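Local coordinates for protein ferredoxin-NADP reductase (Neisseria gonorrhoeae MIA_2011_03-10, PDB 5TR9) that binds FAD and probably transfers electrons between NADP(H) and ferredoxin through the flavin, at residues T18-L23 / I102-N107; I37-S42 / D75-F80. All coordinates share one frame; numbering follows the deposited sequence. Where two conformers were deposited one is given.

Interaction 1: residues T18-L23 / I102-N107; sequences TEEKIL and ILLDKN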
loop_
_atom_site.group_PDB
_atom_site.type_symbol
_atom_site.label_atom_id
_atom_site.label_comp_id
_atom_site.label_asym_id
_atom_site.label_seq_id
_atom_site.Cartn_x
_atom_site.Cartn_y
_atom_site.Cartn_z
ATOM N N THR A 18 -8.740 10.551 -19.125
ATOM C CA THR A 18 -9.161 11.941 -19.041
ATOM C C THR A 18 -7.980 12.821 -18.644
ATOM O O THR A 18 -6.993 12.358 -18.056
ATOM C CB THR A 18 -10.298 12.138 -18.030
ATOM O OG1 THR A 18 -9.846 11.761 -16.719
ATOM C CG2 THR A 18 -11.501 11.298 -18.417
ATOM N N GLU A 19 -8.090 14.099 -18.998
ATOM C CA GLU A 19 -7.117 15.107 -18.599
ATOM C C GLU A 19 -7.541 15.666 -17.245
ATOM O O GLU A 19 -8.625 16.252 -17.120
ATOM C CB GLU A 19 -7.027 16.219 -19.642
ATOM C CG GLU A 19 -6.499 15.769 -20.999
ATOM C CD GLU A 19 -6.318 16.923 -21.976
ATOM O OE1 GLU A 19 -6.726 18.060 -21.659
ATOM O OE2 GLU A 19 -5.763 16.693 -23.068
ATOM N N GLU A 20 -6.703 15.467 -16.239
ATOM C CA GLU A 20 -6.939 15.985 -14.902
ATOM C C GLU A 20 -5.884 17.036 -14.564
ATOM O O GLU A 20 -5.011 17.361 -15.375
ATOM C CB GLU A 20 -6.947 14.838 -13.889
ATOM C CG GLU A 20 -8.006 13.769 -14.193
ATOM C CD GLU A 20 -9.414 14.337 -14.307
ATOM O OE1 GLU A 20 -9.747 15.284 -13.560
ATOM O OE2 GLU A 20 -10.191 13.838 -15.155
ATOM N N LYS A 21 -5.974 17.589 -13.355
ATOM C CA LYS A 21 -5.059 18.632 -12.904
ATOM C C LYS A 21 -4.348 18.192 -11.633
ATOM O O LYS A 21 -4.965 17.592 -10.746
ATOM C CB LYS A 21 -5.808 19.942 -12.618
ATOM C CG LYS A 21 -6.490 20.574 -13.822
ATOM C CD LYS A 21 -5.525 21.422 -14.604
ATOM C CE LYS A 21 -6.265 22.352 -15.565
ATOM N NZ LYS A 21 -7.084 21.588 -16.549
ATOM N N ILE A 22 -3.053 18.509 -11.540
ATOM C CA ILE A 22 -2.351 18.401 -10.263
ATOM C C ILE A 22 -2.920 19.446 -9.315
ATOM O O ILE A 22 -2.975 20.634 -9.647
ATOM C CB ILE A 22 -0.838 18.608 -10.443
ATOM C CG1 ILE A 22 -0.227 17.574 -11.395
ATOM C CG2 ILE A 22 -0.129 18.622 -9.075
ATOM C CD1 ILE A 22 -0.341 16.154 -10.912
ATOM N N LEU A 23 -3.344 19.012 -8.128
ATOM C CA LEU A 23 -3.863 19.957 -7.147
ATOM C C LEU A 23 -2.779 20.435 -6.186
ATOM O O LEU A 23 -2.730 21.625 -5.857
ATOM C CB LEU A 23 -5.026 19.330 -6.372
ATOM C CG LEU A 23 -6.178 18.843 -7.263
ATOM C CD1 LEU A 23 -7.268 18.216 -6.417
ATOM C CD2 LEU A 23 -6.747 19.968 -8.093
ATOM N N ILE A 102 -2.287 16.214 -15.830
ATOM C CA ILE A 102 -1.894 14.823 -15.669
ATOM C C ILE A 102 -3.037 13.978 -16.211
ATOM O O ILE A 102 -4.207 14.369 -16.136
ATOM C CB ILE A 102 -1.558 14.488 -14.192
ATOM C CG1 ILE A 102 -0.959 13.078 -14.062
ATOM C CG2 ILE A 102 -2.796 14.633 -13.285
ATOM C CD1 ILE A 102 -0.266 12.835 -12.715
ATOM N N LEU A 103 -2.692 12.841 -16.811
ATOM C CA LEU A 103 -3.666 11.981 -17.472
ATOM C C LEU A 103 -4.047 10.836 -16.545
ATOM O O LEU A 103 -3.182 10.245 -15.895
ATOM C CB LEU A 103 -3.102 11.422 -18.779
ATOM C CG LEU A 103 -2.456 12.441 -19.722
ATOM C CD1 LEU A 103 -2.036 11.744 -20.999
ATOM C CD2 LEU A 103 -3.416 13.571 -20.008
ATOM N N LEU A 104 -5.348 10.529 -16.490
ATOM C CA LEU A 104 -5.884 9.485 -15.618
ATOM C C LEU A 104 -6.597 8.446 -16.475
ATOM O O LEU A 104 -7.641 8.736 -17.063
ATOM C CB LEU A 104 -6.840 10.084 -14.584
ATOM C CG LEU A 104 -7.576 9.108 -13.661
ATOM C CD1 LEU A 104 -6.602 8.360 -12.762
ATOM C CD2 LEU A 104 -8.603 9.877 -12.848
ATOM N N ASP A 105 -6.040 7.237 -16.540
ATOM C CA ASP A 105 -6.726 6.143 -17.221
ATOM C C ASP A 105 -8.094 5.937 -16.583
ATOM O O ASP A 105 -8.237 6.024 -15.362
ATOM C CB ASP A 105 -5.881 4.866 -17.129
ATOM C CG ASP A 105 -6.417 3.738 -17.982
ATOM O OD1 ASP A 105 -7.522 3.231 -17.705
ATOM O OD2 ASP A 105 -5.730 3.358 -18.955
ATOM N N LYS A 106 -9.111 5.698 -17.416
ATOM C CA LYS A 106 -10.479 5.617 -16.905
ATOM C C LYS A 106 -10.712 4.389 -16.028
ATOM O O LYS A 106 -11.701 4.352 -15.287
ATOM C CB LYS A 106 -11.484 5.637 -18.062
ATOM C CG LYS A 106 -11.598 6.994 -18.737
ATOM C CD LYS A 106 -12.624 6.998 -19.854
ATOM C CE LYS A 106 -12.720 8.385 -20.463
ATOM N NZ LYS A 106 -13.618 8.407 -21.656
ATOM N N ASN A 107 -9.831 3.396 -16.075
ATOM C CA ASN A 107 -10.044 2.142 -15.366
ATOM C C ASN A 107 -9.053 1.994 -14.221
ATOM O O ASN A 107 -7.848 2.210 -14.403
ATOM C CB ASN A 107 -9.912 0.952 -16.312
ATOM C CG ASN A 107 -10.169 -0.374 -15.615
ATOM O OD1 ASN A 107 -11.283 -0.643 -15.157
ATOM N ND2 ASN A 107 -9.136 -1.211 -15.532
HETATM O O HOH W 1 -10.355 9.144 -15.977
#
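T18 and L104 face each other as an antiparallel hydrogen-bonded pair: T18 N bonds to L104 O and L104 N returns to T18 O, 2.9 Å. Two residues on, E20 N to I102 O, 2.7 Å, and I102 N to E20 O repeat the exchange. On one face of the sheet, the I22 and I102 side chains cross at about a right angle, I22 CD1 lying 3.7 Å from I102 CG2. On the same face the E20 chain bends at chi2 (-55°), laying CG 3.9 Å from L104 CB and turning the carboxylate back along its own strand. There T18 OG1 donates to the anti lone pair of E20 OE2 (2.6 Å), and a water bridges T18 OG1 and L104 O, donating to both. The strands are neighbours in the six-stranded antiparallel sheet of the FAD-binding domain, a barrel of the ferredoxin reductase (FR) type. On the other face, E19 CG lies beside L103 CD2 (3.9 Å), while E19 OE2 bonds to Y56 OH. Past the strand pairing, the K106 side chain crosses that of T18 at about a right angle, CE 3.8 Å from T18 CG2, and its NZ bonds to A15 O.

Interaction 2: residues I37-S42 / D75-F80; sequences ISRPES and DTLEYF. With FAD (flavin-adenine dinucleotide), chain C.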
loop_
_atom_site.group_PDB
_atom_site.type_symbol
_atom_site.label_atom_id
_atom_site.label_comp_id
_atom_site.label_asym_id
_atom_site.label_seq_id
_atom_site.Cartn_x
_atom_site.Cartn_y
_atom_site.Cartn_z
ATOM N N ILE A 37 -4.746 14.815 -7.256
ATOM C CA ILE A 37 -5.203 15.238 -8.571
ATOM C C ILE A 37 -6.724 15.319 -8.549
ATOM O O ILE A 37 -7.393 14.733 -7.689
ATOM C CB ILE A 37 -4.725 14.289 -9.692
ATOM C CG1 ILE A 37 -5.463 12.945 -9.618
ATOM C CG2 ILE A 37 -3.210 14.041 -9.607
ATOM C CD1 ILE A 37 -5.099 12.003 -10.764
ATOM N N SER A 38 -7.272 16.074 -9.499
ATOM C CA SER A 38 -8.723 16.143 -9.620
ATOM C C SER A 38 -9.286 14.779 -10.002
ATOM O O SER A 38 -8.633 13.972 -10.682
ATOM C CB SER A 38 -9.138 17.208 -10.644
ATOM O OG SER A 38 -8.509 17.020 -11.903
ATOM N N ARG A 39 -10.500 14.517 -9.523
ATOM C CA ARG A 39 -11.156 13.222 -9.673
ATOM C C ARG A 39 -12.433 13.412 -10.471
ATOM O O ARG A 39 -13.353 14.109 -10.000
ATOM C CB ARG A 39 -11.478 12.601 -8.311
ATOM C CG ARG A 39 -12.157 11.253 -8.450
ATOM C CD ARG A 39 -12.513 10.665 -7.104
ATOM N NE ARG A 39 -13.114 9.348 -7.280
ATOM C CZ ARG A 39 -13.407 8.545 -6.272
ATOM N NH1 ARG A 39 -13.171 8.957 -5.038
ATOM N NH2 ARG A 39 -13.946 7.349 -6.498
ATOM N N PRO A 40 -12.550 12.836 -11.662
ATOM C CA PRO A 40 -13.809 12.961 -12.394
ATOM C C PRO A 40 -14.922 12.220 -11.679
ATOM O O PRO A 40 -14.695 11.243 -10.956
ATOM C CB PRO A 40 -13.502 12.348 -13.767
ATOM C CG PRO A 40 -12.304 11.542 -13.598
ATOM C CD PRO A 40 -11.539 12.072 -12.412
ATOM N N GLU A 41 -16.136 12.735 -11.876
ATOM C CA GLU A 41 -17.333 12.165 -11.278
ATOM C C GLU A 41 -17.472 10.686 -11.597
ATOM O O GLU A 41 -17.963 9.914 -10.769
ATOM C CB GLU A 41 -18.544 12.947 -11.791
ATOM C CG GLU A 41 -19.790 12.871 -10.954
ATOM C CD GLU A 41 -20.900 13.750 -11.515
ATOM O OE1 GLU A 41 -21.604 13.311 -12.452
ATOM O OE2 GLU A 41 -21.053 14.891 -11.031
ATOM N N SER A 42 -17.028 10.270 -12.780
ATOM C CA SER A 42 -17.204 8.903 -13.247
ATOM C C SER A 42 -16.123 7.943 -12.766
ATOM O O SER A 42 -16.227 6.745 -13.047
ATOM C CB SER A 42 -17.241 8.874 -14.776
ATOM O OG SER A 42 -15.997 9.292 -15.309
ATOM N N ASP A 75 -13.067 13.347 -2.490
ATOM C CA ASP A 75 -13.418 14.168 -3.643
ATOM C C ASP A 75 -12.217 14.509 -4.514
ATOM O O ASP A 75 -12.330 15.365 -5.400
ATOM C CB ASP A 75 -14.091 15.455 -3.182
ATOM C CG ASP A 75 -15.444 15.207 -2.566
ATOM O OD1 ASP A 75 -15.952 14.072 -2.702
ATOM O OD2 ASP A 75 -15.990 16.142 -1.950
ATOM N N THR A 76 -11.078 13.875 -4.257
ATOM C CA THR A 76 -9.850 13.989 -5.023
ATOM C C THR A 76 -9.215 12.609 -5.008
ATOM O O THR A 76 -9.667 11.716 -4.289
ATOM C CB THR A 76 -8.891 15.012 -4.411
ATOM O OG1 THR A 76 -8.693 14.696 -3.022
ATOM C CG2 THR A 76 -9.461 16.426 -4.535
ATOM N N LEU A 77 -8.161 12.436 -5.804
ATOM C CA LEU A 77 -7.354 11.221 -5.789
ATOM C C LEU A 77 -5.965 11.567 -5.281
ATOM O O LEU A 77 -5.341 12.501 -5.784
ATOM C CB LEU A 77 -7.254 10.607 -7.186
ATOM C CG LEU A 77 -8.562 10.028 -7.722
ATOM C CD1 LEU A 77 -8.496 9.925 -9.252
ATOM C CD2 LEU A 77 -8.830 8.663 -7.082
ATOM N N GLU A 78 -5.475 10.811 -4.303
ATOM C CA GLU A 78 -4.148 11.036 -3.760
ATOM C C GLU A 78 -3.268 9.815 -3.998
ATOM O O GLU A 78 -3.741 8.675 -3.998
ATOM C CB GLU A 78 -4.221 11.358 -2.262
ATOM C CG GLU A 78 -2.918 11.852 -1.678
ATOM C CD GLU A 78 -3.054 12.342 -0.249
ATOM O OE1 GLU A 78 -4.038 13.058 0.074
ATOM O OE2 GLU A 78 -2.150 12.033 0.551
ATOM N N TYR A 79 -1.972 10.077 -4.192
ATOM C CA TYR A 79 -0.981 9.047 -4.485
ATOM C C TYR A 79 0.275 9.312 -3.667
ATOM O O TYR A 79 0.522 10.437 -3.218
ATOM C CB TYR A 79 -0.642 9.002 -5.989
ATOM C CG TYR A 79 -1.870 8.780 -6.840
ATOM C CD1 TYR A 79 -2.350 7.497 -7.075
ATOM C CD2 TYR A 79 -2.588 9.866 -7.362
ATOM C CE1 TYR A 79 -3.500 7.289 -7.835
ATOM C CE2 TYR A 79 -3.738 9.671 -8.120
ATOM C CZ TYR A 79 -4.189 8.380 -8.352
ATOM O OH TYR A 79 -5.335 8.209 -9.105
ATOM N N PHE A 80 1.042 8.240 -3.440
ATOM C CA PHE A 80 2.315 8.270 -2.720
ATOM C C PHE A 80 3.386 7.739 -3.661
ATOM O O PHE A 80 3.319 6.578 -4.077
ATOM C CB PHE A 80 2.226 7.410 -1.445
ATOM C CG PHE A 80 3.552 7.132 -0.767
ATOM C CD1 PHE A 80 4.560 8.079 -0.732
ATOM C CD2 PHE A 80 3.757 5.917 -0.102
ATOM C CE1 PHE A 80 5.776 7.812 -0.096
ATOM C CE2 PHE A 80 4.952 5.656 0.561
ATOM C CZ PHE A 80 5.962 6.595 0.562
HETATM P PA FAD C . 10.873 3.288 -13.671
HETATM O O1A FAD C . 11.507 3.307 -15.023
HETATM O O2A FAD C . 9.405 2.880 -13.623
HETATM O O5B FAD C . 11.614 2.324 -12.692
HETATM C C5B FAD C . 13.049 2.345 -12.560
HETATM C C4B FAD C . 13.404 1.399 -11.439
HETATM O O4B FAD C . 13.040 2.007 -10.183
HETATM C C3B FAD C . 12.651 0.076 -11.448
HETATM O O3B FAD C . 13.276 -0.887 -12.288
HETATM C C2B FAD C . 12.716 -0.348 -9.980
HETATM O O2B FAD C . 13.959 -0.970 -9.672
HETATM C C1B FAD C . 12.670 0.998 -9.256
HETATM N N9A FAD C . 11.373 1.361 -8.704
HETATM C C8A FAD C . 10.257 1.764 -9.386
HETATM N N7A FAD C . 9.246 2.081 -8.609
HETATM C C5A FAD C . 9.744 1.888 -7.329
HETATM C C6A FAD C . 9.166 2.049 -6.057
HETATM N N6A FAD C . 7.906 2.452 -5.866
HETATM N N1A FAD C . 9.931 1.758 -4.980
HETATM C C2A FAD C . 11.192 1.355 -5.174
HETATM N N3A FAD C . 11.843 1.164 -6.326
HETATM C C4A FAD C . 11.059 1.460 -7.373
HETATM N N1 FAD C . 5.375 3.508 -7.358
HETATM C C2 FAD C . 5.144 4.377 -6.334
HETATM O O2 FAD C . 5.986 5.229 -6.012
HETATM N N3 FAD C . 3.951 4.286 -5.624
HETATM C C4 FAD C . 2.937 3.370 -5.859
HETATM O O4 FAD C . 1.911 3.385 -5.180
HETATM C C4X FAD C . 3.196 2.468 -6.955
HETATM N N5 FAD C . 2.290 1.548 -7.234
HETATM C C5X FAD C . 2.546 0.688 -8.285
HETATM C C6 FAD C . 1.595 -0.287 -8.599
HETATM C C7 FAD C . 1.804 -1.178 -9.645
HETATM C C7M FAD C . 0.752 -2.207 -9.968
HETATM C C8 FAD C . 2.979 -1.090 -10.407
HETATM C C8M FAD C . 3.224 -2.041 -11.553
HETATM C C9 FAD C . 3.933 -0.123 -10.092
HETATM C C9A FAD C . 3.724 0.768 -9.045
HETATM N N10 FAD C . 4.688 1.737 -8.672
HETATM C C10 FAD C . 4.440 2.618 -7.655
HETATM C "C1'" FAD C . 5.874 1.977 -9.496
HETATM C "C2'" FAD C . 5.588 3.128 -10.478
HETATM O "O2'" FAD C . 4.664 2.737 -11.496
HETATM C "C3'" FAD C . 6.872 3.645 -11.131
HETATM O "O3'" FAD C . 7.628 2.548 -11.629
HETATM C "C4'" FAD C . 7.683 4.588 -10.240
HETATM O "O4'" FAD C . 6.932 5.788 -10.036
HETATM C "C5'" FAD C . 9.033 4.946 -10.826
HETATM O "O5'" FAD C . 8.844 5.453 -12.161
HETATM P P FAD C . 10.081 5.960 -13.015
HETATM O O1P FAD C . 10.755 7.128 -12.306
HETATM O O2P FAD C . 9.605 6.163 -14.411
HETATM O O3P FAD C . 11.064 4.691 -12.957
HETATM O O HOH W 2 -11.791 16.427 -7.964
#
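I37 and L77 form an antiparallel hydrogen-bonded pair, with I37 N to L77 O at 2.8 Å and an almost straight return bond from L77 N to I37 O (178° at the hydrogen). The pair joins strand 32-38 to strand 76-82, the outermost strand on this side of the antiparallel sheet in the FAD-binding barrel. The I37 side chain slants across that of L77: with chi1 at 71°, CG1 sits between the backbone N and carbonyl carbon, 3.8 Å from L77 CB, and CD1 goes on to the edge of the Y79 ring, 3.8 Å from CE2. Y79 OH is held farther on by S51 OG. Beyond the strand, R39 stretches out fully, CG anti to the backbone N (chi1 -180°), and its aliphatic part crosses L77 at about a right angle, CG lying 3.9 Å from L77 CG. L77 CD2 lies over one face of the guanidinium, whose nitrogens bond to backbone carbonyls, NH1 to E72 O and NH2 to Y43 O. Where the chains part, a water takes over: it accepts from R39 N and donates to D75 O. Farther along this edge strand the backbone reaches the cofactor, F80 O accepting the flavin N3 hydrogen at 2.8 Å.

Interactions 1 and 2 lie in one sheet, their centres about 8 Å apart; strands 17-27 and 32-38 follow each other in the chain and are neighbours in it. S38 OG ties them together, probably hydrogen-bonding both E20 OE1 (2.7 Å) and K21 N (3.0 Å). Their apolar side chains merge: I37 touches both I22 and I102, and L104 touches P40, L77 and Y79, while L23 CD1 packs on T76 CG2 at 3.4 Å. The FAD is met directly by interaction 2, through F80; in interaction 1 the nearest atoms of the I102 side chain and FAD are about 10 Å apart.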